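Local coordinates for teicoplanin pseudoaglycone deacetylases Orf2 (Actinoplanes teichomyceticus, PDB 3DFF), which probably removes the acetyl group from the amino sugar of the teicoplanin pseudoaglycone, as a zinc-dependent deacetylase of the PIG-L family, at residues A12-H16 / L17-V21; I158-P162 / D163-T167. All blocks are in the same frame, centred on the assembly; numbering follows the deposited sequence.

Contact 1: A12-H16 / L17-V21; sequences AISPH and LDDAV. With ZN (zinc ion), chain B.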
loop_
_atom_site.group_PDB
_atom_site.type_symbol
_atom_site.label_atom_id
_atom_site.label_comp_id
_atom_site.label_asym_id
_atom_site.label_seq_id
_atom_site.Cartn_x
_atom_site.Cartn_y
_atom_site.Cartn_z
ATOM N N ALA A 12 -1.651 -9.645 -3.897
ATOM C CA ALA A 12 -1.743 -8.441 -3.082
ATOM C C ALA A 12 -1.273 -7.279 -3.946
ATOM O O ALA A 12 -0.278 -7.397 -4.664
ATOM C CB ALA A 12 -0.925 -8.568 -1.833
ATOM N N ILE A 13 -1.997 -6.168 -3.893
ATOM C CA ILE A 13 -1.606 -4.995 -4.680
ATOM C C ILE A 13 -1.307 -3.833 -3.745
ATOM O O ILE A 13 -2.215 -3.248 -3.160
ATOM C CB ILE A 13 -2.682 -4.645 -5.697
ATOM C CG1 ILE A 13 -2.990 -5.875 -6.587
ATOM C CG2 ILE A 13 -2.277 -3.441 -6.555
ATOM C CD1 ILE A 13 -4.013 -5.624 -7.611
ATOM N N SER A 14 -0.020 -3.542 -3.596
ATOM C CA SER A 14 0.435 -2.518 -2.666
ATOM C C SER A 14 0.646 -1.188 -3.395
ATOM O O SER A 14 1.264 -1.170 -4.454
ATOM C CB SER A 14 1.744 -2.969 -2.040
ATOM O OG SER A 14 2.131 -2.091 -0.992
ATOM N N PRO A 15 0.163 -0.064 -2.833
ATOM C CA PRO A 15 0.470 1.228 -3.472
ATOM C C PRO A 15 1.966 1.490 -3.472
ATOM O O PRO A 15 2.537 1.758 -4.540
ATOM C CB PRO A 15 -0.276 2.272 -2.606
ATOM C CG PRO A 15 -1.141 1.506 -1.714
ATOM C CD PRO A 15 -0.653 0.086 -1.616
ATOM N N HIS A 16 2.599 1.416 -2.296
ATOM C CA HIS A 16 4.011 1.755 -2.145
ATOM C C HIS A 16 4.791 0.583 -1.607
ATOM O O HIS A 16 4.218 -0.414 -1.166
ATOM C CB HIS A 16 4.199 2.907 -1.157
ATOM C CG HIS A 16 3.488 4.151 -1.552
ATOM N ND1 HIS A 16 2.519 4.735 -0.763
ATOM C CD2 HIS A 16 3.624 4.946 -2.640
ATOM C CE1 HIS A 16 2.088 5.836 -1.353
ATOM N NE2 HIS A 16 2.727 5.973 -2.502
ATOM N N LEU A 17 6.116 0.721 -1.642
ATOM C CA LEU A 17 7.026 -0.302 -1.149
ATOM C C LEU A 17 7.086 -0.270 0.381
ATOM O O LEU A 17 7.980 0.353 0.976
ATOM C CB LEU A 17 8.410 -0.107 -1.796
ATOM C CG LEU A 17 8.433 -0.221 -3.328
ATOM C CD1 LEU A 17 9.625 0.467 -3.923
ATOM C CD2 LEU A 17 8.427 -1.718 -3.758
ATOM N N ASP A 18 6.099 -0.928 0.990
ATOM C CA ASP A 18 5.948 -1.091 2.449
ATOM C C ASP A 18 4.504 -1.365 2.855
ATOM O O ASP A 18 4.266 -1.988 3.878
ATOM C CB ASP A 18 6.490 0.094 3.260
ATOM C CG ASP A 18 5.844 1.451 2.882
ATOM O OD1 ASP A 18 4.907 1.524 2.062
ATOM O OD2 ASP A 18 6.335 2.475 3.408
ATOM N N ASP A 19 3.533 -0.902 2.072
ATOM C CA ASP A 19 2.150 -0.854 2.568
ATOM C C ASP A 19 1.572 -2.241 2.817
ATOM O O ASP A 19 0.912 -2.464 3.835
ATOM C CB ASP A 19 1.229 -0.078 1.613
ATOM C CG ASP A 19 1.512 1.409 1.605
ATOM O OD1 ASP A 19 1.458 2.049 2.675
ATOM O OD2 ASP A 19 1.786 1.948 0.518
ATOM N N ALA A 20 1.817 -3.164 1.895
ATOM C CA ALA A 20 1.267 -4.526 2.016
ATOM C C ALA A 20 1.825 -5.216 3.241
ATOM O O ALA A 20 1.086 -5.937 3.954
ATOM C CB ALA A 20 1.592 -5.349 0.749
ATOM N N VAL A 21 3.117 -5.037 3.488
ATOM C CA VAL A 21 3.733 -5.688 4.657
ATOM C C VAL A 21 3.207 -5.055 5.950
ATOM O O VAL A 21 2.775 -5.754 6.866
ATOM C CB VAL A 21 5.266 -5.704 4.575
ATOM C CG1 VAL A 21 5.871 -6.234 5.871
ATOM C CG2 VAL A 21 5.700 -6.565 3.371
HETATM ZN ZN ZN B . 1.813 4.005 1.068
HETATM O O HOH W 1 3.756 3.793 1.862
HETATM O O HOH W 2 1.651 5.760 2.019
#
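The His16 ring and the Asp19 carboxylate run alongside each other to one zinc ion. The imidazole binds through ND1 of His16, 2.1 Å from the zinc ion. Asp19 binds through both carboxylate oxygens, but unequally: its OD2 sits 2.1 Å from the zinc ion and its OD1 2.6 Å, so the bidentate grip is lopsided. Ring and carboxylate planes stand 49° apart. OD2 of Asp19 has a second task, since its anti lone pair accepts the backbone N-H of His16 at 3.0 Å from that N; the bond is bent but ties the carboxylate to the main chain of its fellow ligand. In Asp19 the carboxylate carbon is swung anti to its own carbonyl carbon, beside its own backbone N (chi1 -70°), and OD2 lies against the Pro15 ring, whose direction the Asp19 side chain crosses. Two waters and His164 complete the zinc shell; one of these waters donates to Asp18 OD1.

All this happens where strand 9-14 gives way to helix 19-33, in a beta-alpha-beta unit that continues into strand 37-42. His16-Leu17-Asp18-Asp19 fits the HxDD motif of PIG-L deacetylases, its histidine and second aspartate binding the zinc here. An inverse gamma turn centred on Leu17 reverses the chain, and both bonds to His16 O, from Asp18 N and Asp19 N, are weak.

Ser14 OG donates to His16 O at 2.7 Å, in the carbonyl plane, and accepts the N-H of Ala20, with Ala20 N 3.1 Å from OG. That one hydroxyl therefore links the strand residue to the turn carbonyl and to the first turn of the helix. At the far side of the His16 ring, NE2 donates to Asp163, a second-shell carboxylate that would fix the ring's rotation and probably strengthen ND1 as a zinc ligand.

Contact 2: I158-P162 / D163-T167; sequences IGEHP and DHEAT. With ZN (zinc ion), chain B.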
loop_
_atom_site.group_PDB
_atom_site.type_symbol
_atom_site.label_atom_id
_atom_site.label_comp_id
_atom_site.label_asym_id
_atom_site.label_seq_id
_atom_site.Cartn_x
_atom_site.Cartn_y
_atom_site.Cartn_z
ATOM N N ILE A 158 -7.448 4.275 3.616
ATOM C CA ILE A 158 -7.597 5.066 4.841
ATOM C C ILE A 158 -6.389 6.002 4.924
ATOM O O ILE A 158 -5.249 5.584 4.683
ATOM C CB ILE A 158 -7.707 4.144 6.058
ATOM C CG1 ILE A 158 -9.030 3.374 6.002
ATOM C CG2 ILE A 158 -7.586 4.927 7.389
ATOM C CD1 ILE A 158 -9.044 2.106 6.861
ATOM N N GLY A 159 -6.648 7.280 5.223
ATOM C CA GLY A 159 -5.585 8.280 5.217
ATOM C C GLY A 159 -5.533 9.111 3.948
ATOM O O GLY A 159 -4.835 10.126 3.901
ATOM N N GLU A 160 -6.243 8.645 2.912
ATOM C CA GLU A 160 -6.502 9.400 1.672
ATOM C C GLU A 160 -5.246 9.773 0.866
ATOM O O GLU A 160 -5.251 10.777 0.136
ATOM C CB GLU A 160 -7.373 10.650 1.953
ATOM C CG GLU A 160 -8.754 10.337 2.561
ATOM C CD GLU A 160 -9.578 11.582 2.898
ATOM O OE1 GLU A 160 -10.388 11.514 3.849
ATOM O OE2 GLU A 160 -9.433 12.616 2.221
ATOM N N HIS A 161 -4.176 8.976 0.971
ATOM C CA HIS A 161 -2.989 9.243 0.149
ATOM C C HIS A 161 -3.403 9.034 -1.315
ATOM O O HIS A 161 -3.980 7.984 -1.662
ATOM C CB HIS A 161 -1.811 8.334 0.490
ATOM C CG HIS A 161 -0.557 8.687 -0.251
ATOM N ND1 HIS A 161 0.578 9.148 0.383
ATOM C CD2 HIS A 161 -0.262 8.655 -1.574
ATOM C CE1 HIS A 161 1.516 9.379 -0.518
ATOM N NE2 HIS A 161 1.029 9.098 -1.716
ATOM N N PRO A 162 -3.139 10.020 -2.178
ATOM C CA PRO A 162 -3.595 9.905 -3.576
ATOM C C PRO A 162 -3.154 8.601 -4.270
ATOM O O PRO A 162 -3.899 8.043 -5.104
ATOM C CB PRO A 162 -2.931 11.099 -4.258
ATOM C CG PRO A 162 -2.632 12.082 -3.159
ATOM C CD PRO A 162 -2.486 11.317 -1.888
ATOM N N ASP A 163 -1.951 8.136 -3.954
ATOM C CA ASP A 163 -1.427 6.916 -4.550
ATOM C C ASP A 163 -2.203 5.705 -4.038
ATOM O O ASP A 163 -2.374 4.712 -4.758
ATOM C CB ASP A 163 0.055 6.734 -4.222
ATOM C CG ASP A 163 0.960 7.731 -4.957
ATOM O OD1 ASP A 163 0.507 8.353 -5.940
ATOM O OD2 ASP A 163 2.143 7.855 -4.569
ATOM N N HIS A 164 -2.640 5.766 -2.783
ATOM C CA HIS A 164 -3.450 4.687 -2.205
ATOM C C HIS A 164 -4.822 4.656 -2.841
ATOM O O HIS A 164 -5.338 3.576 -3.161
ATOM C CB HIS A 164 -3.582 4.847 -0.689
ATOM C CG HIS A 164 -2.345 4.454 0.058
ATOM N ND1 HIS A 164 -2.384 3.717 1.227
ATOM C CD2 HIS A 164 -1.033 4.690 -0.199
ATOM C CE1 HIS A 164 -1.147 3.510 1.648
ATOM N NE2 HIS A 164 -0.307 4.094 0.806
ATOM N N GLU A 165 -5.417 5.838 -3.028
ATOM C CA GLU A 165 -6.723 5.917 -3.701
ATOM C C GLU A 165 -6.639 5.457 -5.154
ATOM O O GLU A 165 -7.520 4.728 -5.607
ATOM C CB GLU A 165 -7.303 7.332 -3.599
ATOM C CG GLU A 165 -7.584 7.699 -2.159
ATOM C CD GLU A 165 -8.337 8.998 -1.985
ATOM O OE1 GLU A 165 -8.403 9.805 -2.934
ATOM O OE2 GLU A 165 -8.859 9.212 -0.873
ATOM N N ALA A 166 -5.597 5.858 -5.872
ATOM C CA ALA A 166 -5.426 5.404 -7.274
ATOM C C ALA A 166 -5.283 3.887 -7.359
ATOM O O ALA A 166 -5.881 3.248 -8.234
ATOM C CB ALA A 166 -4.218 6.071 -7.898
ATOM N N THR A 167 -4.506 3.303 -6.448
ATOM C CA THR A 167 -4.282 1.861 -6.435
ATOM C C THR A 167 -5.597 1.137 -6.175
ATOM O O THR A 167 -5.952 0.179 -6.879
ATOM C CB THR A 167 -3.254 1.502 -5.346
ATOM O OG1 THR A 167 -1.995 2.104 -5.691
ATOM C CG2 THR A 167 -3.087 -0.012 -5.243
HETATM ZN ZN ZN B . 1.813 4.005 1.068
HETATM O O HOH W 1 3.756 3.793 1.862
HETATM O O HOH W 2 1.651 5.760 2.019
#
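His161 sets its ring edge against the start of helix 162-178, where its backbone O takes the N-H of Glu165 in a nearly straight bond (2.9 Å from Glu165 N to His161 O) and a weak one from His164 N. Starting at CB, the methylene rests against the His164 imidazole, 3.8 Å from CD2 of that ring. CG lies beside the same ring, 4.0 Å from His164 CD2, but the two imidazoles meet obliquely, with planes 41° apart. With CG anti to the backbone N (chi1 -174°), the ring is carried alongside Asp163. Its CD2 comes edge-on to the main chain, 3.0 Å from Asp163 N and close to the ring plane, and also touches Asp163 CB. At the tip, His161 NE2 stands 3.3 Å from Asp163 OD2, and a weak hydrogen bond links NE2 to Ser98 OG.

Asp163 finds its main polar partners beyond these two segments: OD2 accepts from His16 and from Ser98 N, and OD1 forms a salt bridge with Arg101. His164 reaches the zinc ion with NE2, 2.1 Å away, while Asp187 holds its ND1 and would thereby orient the ring. Further along, Thr167 OG1 and Thr167 N approach Asp163 O from the two sides of its carbonyl group. On the more open side Glu165 lays its carboxylate along Glu160, Glu165 OE2 being 3.5 Å from Glu160 CB.

His161 is the N-cap residue and Pro162 opens the helix, giving an HPDH sequence that matches the HPDH motif of PIG-L deacetylases, in which the last histidine binds zinc.

In the fold
Contact 1 is wholly buried near the middle of the chain; contact 2 is only partly so, with Glu160 and Pro162 exposed. Each sits where a helix begins after a parallel strand of the mixed sheet, and strands 9-14 and 151-155 are neighbours there, which brings both helix starts to one zinc ion. Residues 12-21 supply two protein ligands and residues 158-167 the third. The second turn also adds a second-shell partner for the first, while Pro15 on Thr167 is the plain packing between them. A serine hydroxyl braces the first turn, whereas regular helix bonds organise the second, whose outer side carries carboxylates.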